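Local atomic coordinates of minor fimbrium subunit Mfa5 (Porphyromonas gingivalis ATCC 33277, PDB entry 6TO1), a protein that serves as an accessory subunit of the minor fimbriae, cell-surface pili that mediate biofilm formation and adhesion to host cells and other oral bacteria. Residues Ser148-Gly153 with Arg199-Ile204; Lys159-Pro162 with Ala166-Gly169; Val170-Val175 with Ala192-Lys197; Asn218-Ala221 with Asp227-Ile230. One frame throughout, in Å; residues are numbered along the deposited sequence.

Contact 1 of 4, residues Ser148-Gly153 with Arg199-Ile204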
loop_
_atom_site.group_PDB
_atom_site.type_symbol
_atom_site.label_atom_id
_atom_site.label_comp_id
_atom_site.label_asym_id
_atom_site.label_seq_id
_atom_site.Cartn_x
_atom_site.Cartn_y
_atom_site.Cartn_z
ATOM N N SER A 148 7.960 -23.856 30.745
ATOM C CA SER A 148 8.418 -22.762 29.894
ATOM C C SER A 148 7.731 -22.797 28.532
ATOM O O SER A 148 7.414 -21.748 27.965
ATOM C CB SER A 148 9.939 -22.832 29.708
ATOM O OG SER A 148 10.391 -21.801 28.865
ATOM N N ALA A 149 7.497 -23.994 27.989
ATOM C CA ALA A 149 6.745 -24.086 26.743
ATOM C C ALA A 149 5.334 -23.526 26.915
ATOM O O ALA A 149 4.808 -22.857 26.020
ATOM C CB ALA A 149 6.688 -25.540 26.273
ATOM N N ILE A 150 4.703 -23.804 28.060
ATOM C CA ILE A 150 3.342 -23.333 28.311
ATOM C C ILE A 150 3.314 -21.816 28.452
ATOM O O ILE A 150 2.432 -21.136 27.902
ATOM C CB ILE A 150 2.774 -24.033 29.561
ATOM C CG1 ILE A 150 2.428 -25.479 29.248
ATOM C CG2 ILE A 150 1.572 -23.290 30.119
ATOM C CD1 ILE A 150 2.141 -26.326 30.483
ATOM N N ALA A 151 4.256 -21.263 29.211
ATOM C CA ALA A 151 4.307 -19.821 29.397
ATOM C C ALA A 151 4.649 -19.111 28.091
ATOM O O ALA A 151 4.002 -18.120 27.722
ATOM C CB ALA A 151 5.326 -19.471 30.479
ATOM N N SER A 152 5.673 -19.610 27.371
ATOM C CA SER A 152 6.111 -18.933 26.159
ATOM C C SER A 152 5.111 -19.129 25.030
ATOM O O SER A 152 4.924 -18.226 24.212
ATOM C CB SER A 152 7.512 -19.424 25.734
ATOM O OG SER A 152 7.548 -20.817 25.487
ATOM N N GLY A 153 4.455 -20.296 24.970
ATOM C CA GLY A 153 3.478 -20.509 23.923
ATOM C C GLY A 153 2.314 -19.546 24.040
ATOM O O GLY A 153 1.826 -19.018 23.045
ATOM N N ARG A 199 -2.318 -24.333 28.234
ATOM C CA ARG A 199 -2.225 -24.541 29.677
ATOM C C ARG A 199 -2.562 -25.967 30.074
ATOM O O ARG A 199 -2.150 -26.405 31.154
ATOM C CB ARG A 199 -3.153 -23.568 30.429
ATOM C CG ARG A 199 -2.610 -22.164 30.453
ATOM C CD ARG A 199 -3.344 -21.292 31.480
ATOM N NE ARG A 199 -4.769 -21.318 31.222
ATOM C CZ ARG A 199 -5.397 -20.457 30.434
ATOM N NH1 ARG A 199 -4.726 -19.488 29.837
ATOM N NH2 ARG A 199 -6.706 -20.562 30.257
ATOM N N ALA A 200 -3.255 -26.719 29.226
ATOM C CA ALA A 200 -3.628 -28.083 29.581
ATOM C C ALA A 200 -2.605 -29.135 29.133
ATOM O O ALA A 200 -2.879 -30.336 29.271
ATOM C CB ALA A 200 -4.990 -28.446 28.988
ATOM N N LEU A 201 -1.468 -28.717 28.576
ATOM C CA LEU A 201 -0.428 -29.661 28.189
ATOM C C LEU A 201 0.050 -30.431 29.413
ATOM O O LEU A 201 0.184 -29.869 30.502
ATOM C CB LEU A 201 0.755 -28.921 27.566
ATOM C CG LEU A 201 0.541 -28.166 26.260
ATOM C CD1 LEU A 201 1.867 -27.442 25.918
ATOM C CD2 LEU A 201 0.115 -29.066 25.124
ATOM N N THR A 202 0.362 -31.709 29.214
ATOM C CA THR A 202 0.756 -32.567 30.309
ATOM C C THR A 202 1.740 -33.609 29.798
ATOM O O THR A 202 1.585 -34.088 28.666
ATOM C CB THR A 202 -0.496 -33.234 30.901
ATOM O OG1 THR A 202 -0.188 -33.844 32.152
ATOM C CG2 THR A 202 -1.017 -34.275 29.947
ATOM N N PRO A 203 2.749 -33.969 30.579
ATOM C CA PRO A 203 3.801 -34.863 30.049
ATOM C C PRO A 203 3.328 -36.298 29.886
ATOM O O PRO A 203 2.808 -36.906 30.820
ATOM C CB PRO A 203 4.924 -34.763 31.091
ATOM C CG PRO A 203 4.576 -33.615 31.980
ATOM C CD PRO A 203 3.090 -33.428 31.911
ATOM N N ILE A 204 3.559 -36.856 28.693
ATOM C CA ILE A 204 3.171 -38.211 28.343
ATOM C C ILE A 204 4.362 -38.857 27.644
ATOM O O ILE A 204 5.066 -38.192 26.882
ATOM C CB ILE A 204 1.921 -38.237 27.437
ATOM C CG1 ILE A 204 0.720 -37.653 28.185
ATOM C CG2 ILE A 204 1.632 -39.631 26.953
ATOM C CD1 ILE A 204 -0.532 -37.510 27.335
#
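I150 carries the contact between 148-153, a part of helix 143-160, and the chain that leaves helix 191-199, where it meets R199 and L201. At the start of the segment, the carbonyl oxygen of S148 takes two bonds from the next helical turn: the regular one from the backbone N of S152, and a second from the hydroxyl, S152 OG to S148 O, at 2.7 Å. The two donors come from opposite faces of the carbonyl plane, and S152 OG is also hydrogen-bonded to Y363 OH. A149 turns its methyl inward onto I132 of strand 126-133. I150 then divides its branches between two partners. A chi1 of -74° sets I150 CG1 beside the backbone N and leaves CG2 anti to it, settled against the backbone of R199, with I150 CG2 4.0 Å from R199 CA. The other branch runs alongside L201 in the opposite sense, I150 CG1 lying 3.9 Å from L201 CD1, while the terminal I150 CD1 approaches the carbonyl oxygen L201 O at 4.0 Å. In this von Willebrand factor A domain, the loop 199-204 leads on to T207, which binds the magnesium ion together with S135 and S137; L201, about 13 Å from the metal, is buried against L146 and I132. S152 also packs on L393 of helix 390-395. One turn beyond I150, the amide of Q154 bonds to both segments: its NE2 bonds to I150 O, and its OE1 receives NH1 of R199.

Contact 2 of 4, residues Lys159-Pro162 with Ala166-Gly169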
loop_
_atom_site.group_PDB
_atom_site.type_symbol
_atom_site.label_atom_id
_atom_site.label_comp_id
_atom_site.label_asym_id
_atom_site.label_seq_id
_atom_site.Cartn_x
_atom_site.Cartn_y
_atom_site.Cartn_z
ATOM N N LYS A 159 1.138 -12.365 21.230
ATOM C CA LYS A 159 1.927 -11.471 20.398
ATOM C C LYS A 159 1.490 -11.513 18.941
ATOM O O LYS A 159 1.449 -10.476 18.265
ATOM C CB LYS A 159 3.406 -11.848 20.550
ATOM C CG LYS A 159 4.368 -10.826 20.044
ATOM C CD LYS A 159 5.787 -11.336 20.206
ATOM C CE LYS A 159 6.366 -10.970 21.559
ATOM N NZ LYS A 159 7.796 -11.407 21.629
ATOM N N MET A 160 1.139 -12.686 18.431
ATOM C CA MET A 160 0.734 -12.786 17.033
ATOM C C MET A 160 -0.733 -12.445 16.829
ATOM O O MET A 160 -1.114 -12.102 15.712
ATOM C CB MET A 160 1.094 -14.186 16.528
ATOM C CG MET A 160 2.625 -14.390 16.429
ATOM S SD MET A 160 2.937 -16.071 15.617
ATOM C CE MET A 160 2.672 -17.105 16.528
ATOM N N LEU A 161 -1.553 -12.516 17.869
ATOM C CA LEU A 161 -2.965 -12.162 17.777
ATOM C C LEU A 161 -3.264 -11.033 18.759
ATOM O O LEU A 161 -4.058 -11.193 19.692
ATOM C CB LEU A 161 -3.836 -13.377 18.055
ATOM C CG LEU A 161 -3.833 -14.491 17.011
ATOM C CD1 LEU A 161 -4.513 -15.750 17.571
ATOM C CD2 LEU A 161 -4.495 -14.034 15.730
ATOM N N PRO A 162 -2.625 -9.880 18.584
ATOM C CA PRO A 162 -2.731 -8.813 19.600
ATOM C C PRO A 162 -4.132 -8.205 19.738
ATOM O O PRO A 162 -4.425 -7.605 20.782
ATOM C CB PRO A 162 -1.720 -7.766 19.110
ATOM C CG PRO A 162 -1.636 -7.990 17.638
ATOM C CD PRO A 162 -1.754 -9.500 17.456
ATOM N N ALA A 166 -10.186 -9.944 16.362
ATOM C CA ALA A 166 -10.144 -8.829 15.429
ATOM C C ALA A 166 -8.782 -8.655 14.778
ATOM O O ALA A 166 -8.579 -7.681 14.044
ATOM C CB ALA A 166 -10.536 -7.534 16.149
ATOM N N THR A 167 -7.833 -9.554 15.038
ATOM C CA THR A 167 -6.523 -9.419 14.419
ATOM C C THR A 167 -6.642 -9.644 12.922
ATOM O O THR A 167 -7.131 -10.691 12.478
ATOM C CB THR A 167 -5.520 -10.407 15.012
ATOM O OG1 THR A 167 -5.442 -10.249 16.432
ATOM C CG2 THR A 167 -4.124 -10.164 14.400
ATOM N N GLU A 168 -6.167 -8.674 12.141
ATOM C CA GLU A 168 -6.184 -8.808 10.692
ATOM C C GLU A 168 -5.094 -9.775 10.224
ATOM O O GLU A 168 -3.943 -9.696 10.662
ATOM C CB GLU A 168 -5.974 -7.438 10.041
ATOM C CG GLU A 168 -7.192 -6.896 9.308
ATOM C CD GLU A 168 -6.973 -5.490 8.765
ATOM O OE1 GLU A 168 -6.213 -5.342 7.783
ATOM O OE2 GLU A 168 -7.562 -4.537 9.321
ATOM N N GLY A 169 -5.469 -10.693 9.343
ATOM C CA GLY A 169 -4.517 -11.429 8.548
ATOM C C GLY A 169 -3.934 -12.684 9.161
ATOM O O GLY A 169 -3.429 -13.524 8.411
#
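L161, the first residue to leave helical geometry after helix 143-160, comes within 5.6 Å of T167, measured between CA atoms, as the chain turns back toward strand 170-177. The side chain of T167 fills the inside of this turn. Its hydroxyl is pressed against the backbone of L161, with T167 OG1 3.3 Å from L161 C, and is held there by two bonds within the turn itself: it donates to the carbonyl of G164 and accepts from the backbone N of K163. A buried hydroxyl is thus used both as donor and as acceptor, which should fix its rotation. The first torsion (chi1 -56°) sets OG1 beside the backbone N of T167 and sends CG2 the other way, anti to that N. The methyl group accordingly slots between the end of the helix and the proline, T167 CG2 lying 3.8 Å from M160 O and at a similar distance from P162 CD. L161 crosses T167 at about a right angle, its branch tip L161 CD2 lying 3.8 Å from T167 CB. P162 also crosses T167 almost squarely and is itself exposed. No hydrogen bond joins the two segments directly. The turn lies in the second half of the beta-alpha-beta crossover from strand 126-133 through helix 143-160 to strand 170-177 of the von Willebrand factor A domain. K189 donates to the carbonyl oxygen of T167, G169 pairs with V126 at the start of strand 126-133, and L161 reaches T191 at the start of helix 191-199.

Contact 3 of 4, residues Val170-Val175 with Ala192-Lys197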
loop_
_atom_site.group_PDB
_atom_site.type_symbol
_atom_site.label_atom_id
_atom_site.label_comp_id
_atom_site.label_asym_id
_atom_site.label_seq_id
_atom_site.Cartn_x
_atom_site.Cartn_y
_atom_site.Cartn_z
ATOM N N VAL A 170 -3.981 -12.841 10.481
ATOM C CA VAL A 170 -3.234 -13.884 11.184
ATOM C C VAL A 170 -4.214 -14.932 11.690
ATOM O O VAL A 170 -5.235 -14.575 12.272
ATOM C CB VAL A 170 -2.439 -13.305 12.368
ATOM C CG1 VAL A 170 -1.690 -14.445 13.127
ATOM C CG2 VAL A 170 -1.489 -12.227 11.912
ATOM N N ARG A 171 -3.899 -16.228 11.484
ATOM C CA ARG A 171 -4.570 -17.307 12.196
ATOM C C ARG A 171 -3.534 -18.268 12.784
ATOM O O ARG A 171 -2.432 -18.420 12.247
ATOM C CB ARG A 171 -5.533 -18.120 11.302
ATOM C CG ARG A 171 -6.665 -17.312 10.674
ATOM C CD ARG A 171 -7.600 -18.202 9.862
ATOM N NE ARG A 171 -6.883 -19.003 8.871
ATOM C CZ ARG A 171 -7.429 -20.027 8.221
ATOM N NH1 ARG A 171 -8.692 -20.353 8.445
ATOM N NH2 ARG A 171 -6.720 -20.732 7.362
ATOM N N ILE A 172 -3.899 -18.929 13.877
ATOM C CA ILE A 172 -3.014 -19.871 14.555
ATOM C C ILE A 172 -3.766 -21.172 14.778
ATOM O O ILE A 172 -4.898 -21.161 15.264
ATOM C CB ILE A 172 -2.500 -19.325 15.900
ATOM C CG1 ILE A 172 -1.696 -18.040 15.742
ATOM C CG2 ILE A 172 -1.570 -20.358 16.561
ATOM C CD1 ILE A 172 -1.294 -17.407 17.077
ATOM N N ALA A 173 -3.137 -22.289 14.426
ATOM C CA ALA A 173 -3.579 -23.630 14.771
ATOM C C ALA A 173 -2.580 -24.236 15.760
ATOM O O ALA A 173 -1.447 -23.755 15.914
ATOM C CB ALA A 173 -3.697 -24.514 13.529
ATOM N N LEU A 174 -3.029 -25.281 16.456
ATOM C CA LEU A 174 -2.263 -25.804 17.574
ATOM C C LEU A 174 -2.257 -27.322 17.591
ATOM O O LEU A 174 -3.314 -27.961 17.562
ATOM C CB LEU A 174 -2.819 -25.258 18.898
ATOM C CG LEU A 174 -2.068 -25.692 20.152
ATOM C CD1 LEU A 174 -0.633 -25.145 20.165
ATOM C CD2 LEU A 174 -2.861 -25.258 21.405
ATOM N N VAL A 175 -1.040 -27.871 17.641
ATOM C CA VAL A 175 -0.767 -29.294 17.753
ATOM C C VAL A 175 0.095 -29.541 18.999
ATOM O O VAL A 175 1.047 -28.805 19.268
ATOM C CB VAL A 175 -0.028 -29.811 16.493
ATOM C CG1 VAL A 175 0.381 -31.273 16.689
ATOM C CG2 VAL A 175 -0.879 -29.664 15.237
ATOM N N ALA A 192 -8.112 -16.875 23.676
ATOM C CA ALA A 192 -8.430 -17.521 24.950
ATOM C C ALA A 192 -8.548 -19.036 24.799
ATOM O O ALA A 192 -8.142 -19.791 25.687
ATOM C CB ALA A 192 -9.734 -16.958 25.522
ATOM N N PHE A 193 -9.140 -19.491 23.700
ATOM C CA PHE A 193 -9.222 -20.911 23.414
ATOM C C PHE A 193 -7.824 -21.506 23.248
ATOM O O PHE A 193 -7.504 -22.539 23.832
ATOM C CB PHE A 193 -10.060 -21.128 22.148
ATOM C CG PHE A 193 -10.281 -22.566 21.804
ATOM C CD1 PHE A 193 -11.266 -23.306 22.427
ATOM C CD2 PHE A 193 -9.465 -23.194 20.872
ATOM C CE1 PHE A 193 -11.438 -24.639 22.120
ATOM C CE2 PHE A 193 -9.630 -24.517 20.567
ATOM C CZ PHE A 193 -10.625 -25.248 21.175
ATOM N N LEU A 194 -6.987 -20.869 22.435
ATOM C CA LEU A 194 -5.646 -21.395 22.211
ATOM C C LEU A 194 -4.860 -21.465 23.513
ATOM O O LEU A 194 -4.203 -22.473 23.803
ATOM C CB LEU A 194 -4.927 -20.509 21.188
ATOM C CG LEU A 194 -5.382 -20.591 19.722
ATOM C CD1 LEU A 194 -4.800 -19.393 18.965
ATOM C CD2 LEU A 194 -4.985 -21.911 19.088
ATOM N N CYS A 195 -4.942 -20.418 24.337
ATOM C CA CYS A 195 -4.133 -20.395 25.548
ATOM C C CYS A 195 -4.616 -21.422 26.549
ATOM O O CYS A 195 -3.809 -21.996 27.285
ATOM C CB CYS A 195 -4.127 -18.994 26.155
ATOM S SG CYS A 195 -3.135 -17.804 25.192
ATOM N N GLN A 196 -5.919 -21.690 26.571
ATOM C CA GLN A 196 -6.456 -22.720 27.445
ATOM C C GLN A 196 -5.925 -24.093 27.052
ATOM O O GLN A 196 -5.568 -24.899 27.917
ATOM C CB GLN A 196 -7.984 -22.661 27.396
ATOM C CG GLN A 196 -8.669 -23.417 28.498
ATOM C CD GLN A 196 -8.647 -24.906 28.244
ATOM O OE1 GLN A 196 -9.016 -25.359 27.160
ATOM N NE2 GLN A 196 -8.196 -25.676 29.233
ATOM N N LYS A 197 -5.832 -24.368 25.750
ATOM C CA LYS A 197 -5.296 -25.655 25.327
ATOM C C LYS A 197 -3.819 -25.784 25.677
ATOM O O LYS A 197 -3.354 -26.868 26.048
ATOM C CB LYS A 197 -5.514 -25.841 23.830
ATOM C CG LYS A 197 -6.969 -25.915 23.420
ATOM C CD LYS A 197 -7.621 -27.150 23.984
ATOM C CE LYS A 197 -9.051 -27.303 23.470
ATOM N NZ LYS A 197 -9.703 -28.491 24.083
#
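L194 projects from helix 191-199 between I172 and L174, two residues on the same side of strand 170-177, and touches both with its methyl groups. L194 CD1 rests on I172 CB at 3.8 Å, while the other methyl faces the stem of L174, with L194 CD2 4.0 Å from L174 CB, and also lies against the carbonyl oxygen of I172. L174 points CG anti to its backbone N (chi1 -178°), which carries its CD2 methyl beneath the helix to K197, with L174 CD2 3.6 Å from K197 CB. The same methyl lies near the carbonyl oxygen of L194. K197 then bends at chi2 and leads its amine away from the strand; on the way, K197 CG passes over one face of the F193 ring, 4.1 Å above its plane and offset toward the rim. The short segments run nearly parallel, at 21°, with axes 9.6 Å apart. Around this first shell, M130 of the adjacent strand supports both I172 and L174, V157 of helix 143-160 abuts L194, and L184 and S185 of strand 181-186 flank L174. The strand is itself fixed by backbone bonds from R171 and A173 to strand 126-133. The two segments meet mainly through aliphatic side chains, with no hydrogen bond between them, so the hold probably depends on shape and the exclusion of water rather than on directional bonds.

Contact 4 of 4, residues Asn218-Ala221 with Asp227-Ile230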
loop_
_atom_site.group_PDB
_atom_site.type_symbol
_atom_site.label_atom_id
_atom_site.label_comp_id
_atom_site.label_asym_id
_atom_site.label_seq_id
_atom_site.Cartn_x
_atom_site.Cartn_y
_atom_site.Cartn_z
ATOM N N ASN A 218 -0.722 -31.580 7.639
ATOM C CA ASN A 218 -2.106 -31.851 7.298
ATOM C C ASN A 218 -2.956 -30.606 7.514
ATOM O O ASN A 218 -3.807 -30.266 6.681
ATOM C CB ASN A 218 -2.667 -32.995 8.143
ATOM C CG ASN A 218 -2.194 -34.378 7.685
ATOM O OD1 ASN A 218 -1.530 -34.545 6.662
ATOM N ND2 ASN A 218 -2.566 -35.378 8.459
ATOM N N ILE A 219 -2.742 -29.926 8.636
ATOM C CA ILE A 219 -3.500 -28.720 8.931
ATOM C C ILE A 219 -3.166 -27.621 7.938
ATOM O O ILE A 219 -4.056 -26.936 7.435
ATOM C CB ILE A 219 -3.228 -28.265 10.374
ATOM C CG1 ILE A 219 -3.872 -29.248 11.347
ATOM C CG2 ILE A 219 -3.786 -26.865 10.614
ATOM C CD1 ILE A 219 -3.429 -29.102 12.777
ATOM N N MET A 220 -1.882 -27.430 7.649
ATOM C CA MET A 220 -1.469 -26.352 6.760
ATOM C C MET A 220 -1.934 -26.567 5.329
ATOM O O MET A 220 -2.066 -25.587 4.580
ATOM C CB MET A 220 0.050 -26.209 6.795
ATOM C CG MET A 220 0.523 -24.925 6.132
ATOM S SD MET A 220 0.137 -23.480 7.163
ATOM C CE MET A 220 1.448 -23.490 8.370
ATOM N N ALA A 221 -2.236 -27.808 4.944
ATOM C CA ALA A 221 -2.695 -28.082 3.584
ATOM C C ALA A 221 -3.954 -27.310 3.201
ATOM O O ALA A 221 -4.205 -27.108 2.013
ATOM C CB ALA A 221 -2.957 -29.570 3.410
ATOM N N ASP A 227 1.828 -16.291 3.579
ATOM C CA ASP A 227 2.901 -16.782 4.430
ATOM C C ASP A 227 2.376 -17.928 5.276
ATOM O O ASP A 227 1.281 -17.834 5.838
ATOM C CB ASP A 227 3.421 -15.719 5.378
ATOM C CG ASP A 227 4.119 -14.588 4.669
ATOM O OD1 ASP A 227 4.548 -14.782 3.523
ATOM O OD2 ASP A 227 4.237 -13.521 5.290
ATOM N N LYS A 228 3.190 -18.968 5.429
ATOM C CA LYS A 228 2.793 -20.171 6.154
ATOM C C LYS A 228 3.959 -20.598 7.026
ATOM O O LYS A 228 5.054 -20.885 6.509
ATOM C CB LYS A 228 2.385 -21.285 5.181
ATOM C CG LYS A 228 1.161 -20.980 4.348
ATOM C CD LYS A 228 0.892 -22.050 3.296
ATOM C CE LYS A 228 -0.162 -21.590 2.287
ATOM N NZ LYS A 228 -0.228 -22.504 1.113
ATOM N N HIS A 229 3.737 -20.611 8.342
ATOM C CA HIS A 229 4.771 -20.911 9.320
ATOM C C HIS A 229 4.386 -22.096 10.196
ATOM O O HIS A 229 3.236 -22.218 10.619
ATOM C CB HIS A 229 5.030 -19.727 10.272
ATOM C CG HIS A 229 5.444 -18.464 9.594
ATOM N ND1 HIS A 229 6.762 -18.066 9.505
ATOM C CD2 HIS A 229 4.719 -17.502 8.983
ATOM C CE1 HIS A 229 6.829 -16.897 8.891
ATOM N NE2 HIS A 229 5.601 -16.541 8.550
ATOM N N ILE A 230 5.360 -22.953 10.478
ATOM C CA ILE A 230 5.261 -23.973 11.518
ATOM C C ILE A 230 6.282 -23.635 12.585
ATOM O O ILE A 230 7.458 -23.416 12.272
ATOM C CB ILE A 230 5.494 -25.389 10.966
ATOM C CG1 ILE A 230 4.410 -25.705 9.943
ATOM C CG2 ILE A 230 5.577 -26.407 12.098
ATOM C CD1 ILE A 230 4.671 -27.007 9.146
HETATM O O HOH W 1 -0.913 -25.140 2.027
#
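The imidazole of H229 is carried on the side of strand 227-234 turned away from M220, so M220 meets the backbone of this residue, chiefly its carbonyl oxygen. The ring meets that of H359 with the planes about 30° apart, and its ND1 is hydrogen-bonded to H359 NE2. On the helix side of the strand there is a tight methyl-to-oxygen approach, M220 CE 3.1 Å from H229 O. M220 gets there by curling: CG stands anti to the backbone N, then the chain bends at chi2 (73°) and chi3 (80°). The M220 side chain crosses that of K228 at a slant, with M220 SD 3.7 Å from K228 CB, and the methyl ends beside I230, M220 CE being 4.0 Å from I230 CG1. This packing seats the end of helix 209-220 on a central parallel strand of the von Willebrand factor A sheet, where V129 of strand 126-133 also touches M220. K228 extends past the sulfur toward the helix end, and a water joins the two segments there: it donates to M220 O at 2.8 Å and accepts from K228 NZ at 2.9 Å. The same amine makes a weak hydrogen bond to S223 O, while Y356 packs on both M220 and K228.

All four contacts belong to the von Willebrand factor A domain and are arranged around its central sheet. Contacts 1, 2 and 3 lie on one side, where helices 143-160 and 191-199 pack; contacts 1 and 2 use helix 143-160, with centres 22 Å apart. Contacts 2 and 3 merge into one apolar layer, L161 CD1 lying 3.7 Å from I172 CD1. Contact 4 covers the other face: A173 and V175, turned away from helix 191-199, receive I219, with V175 CG2 3.6 Å from I219 CD1. Strand 170-177 is thus sandwiched between contacts 3 and 4, whose centres are 14 Å apart. Contact 1 is joined to the magnesium site by the loop that leads to T207, with the side chain of L201 about 13 Å from the ion.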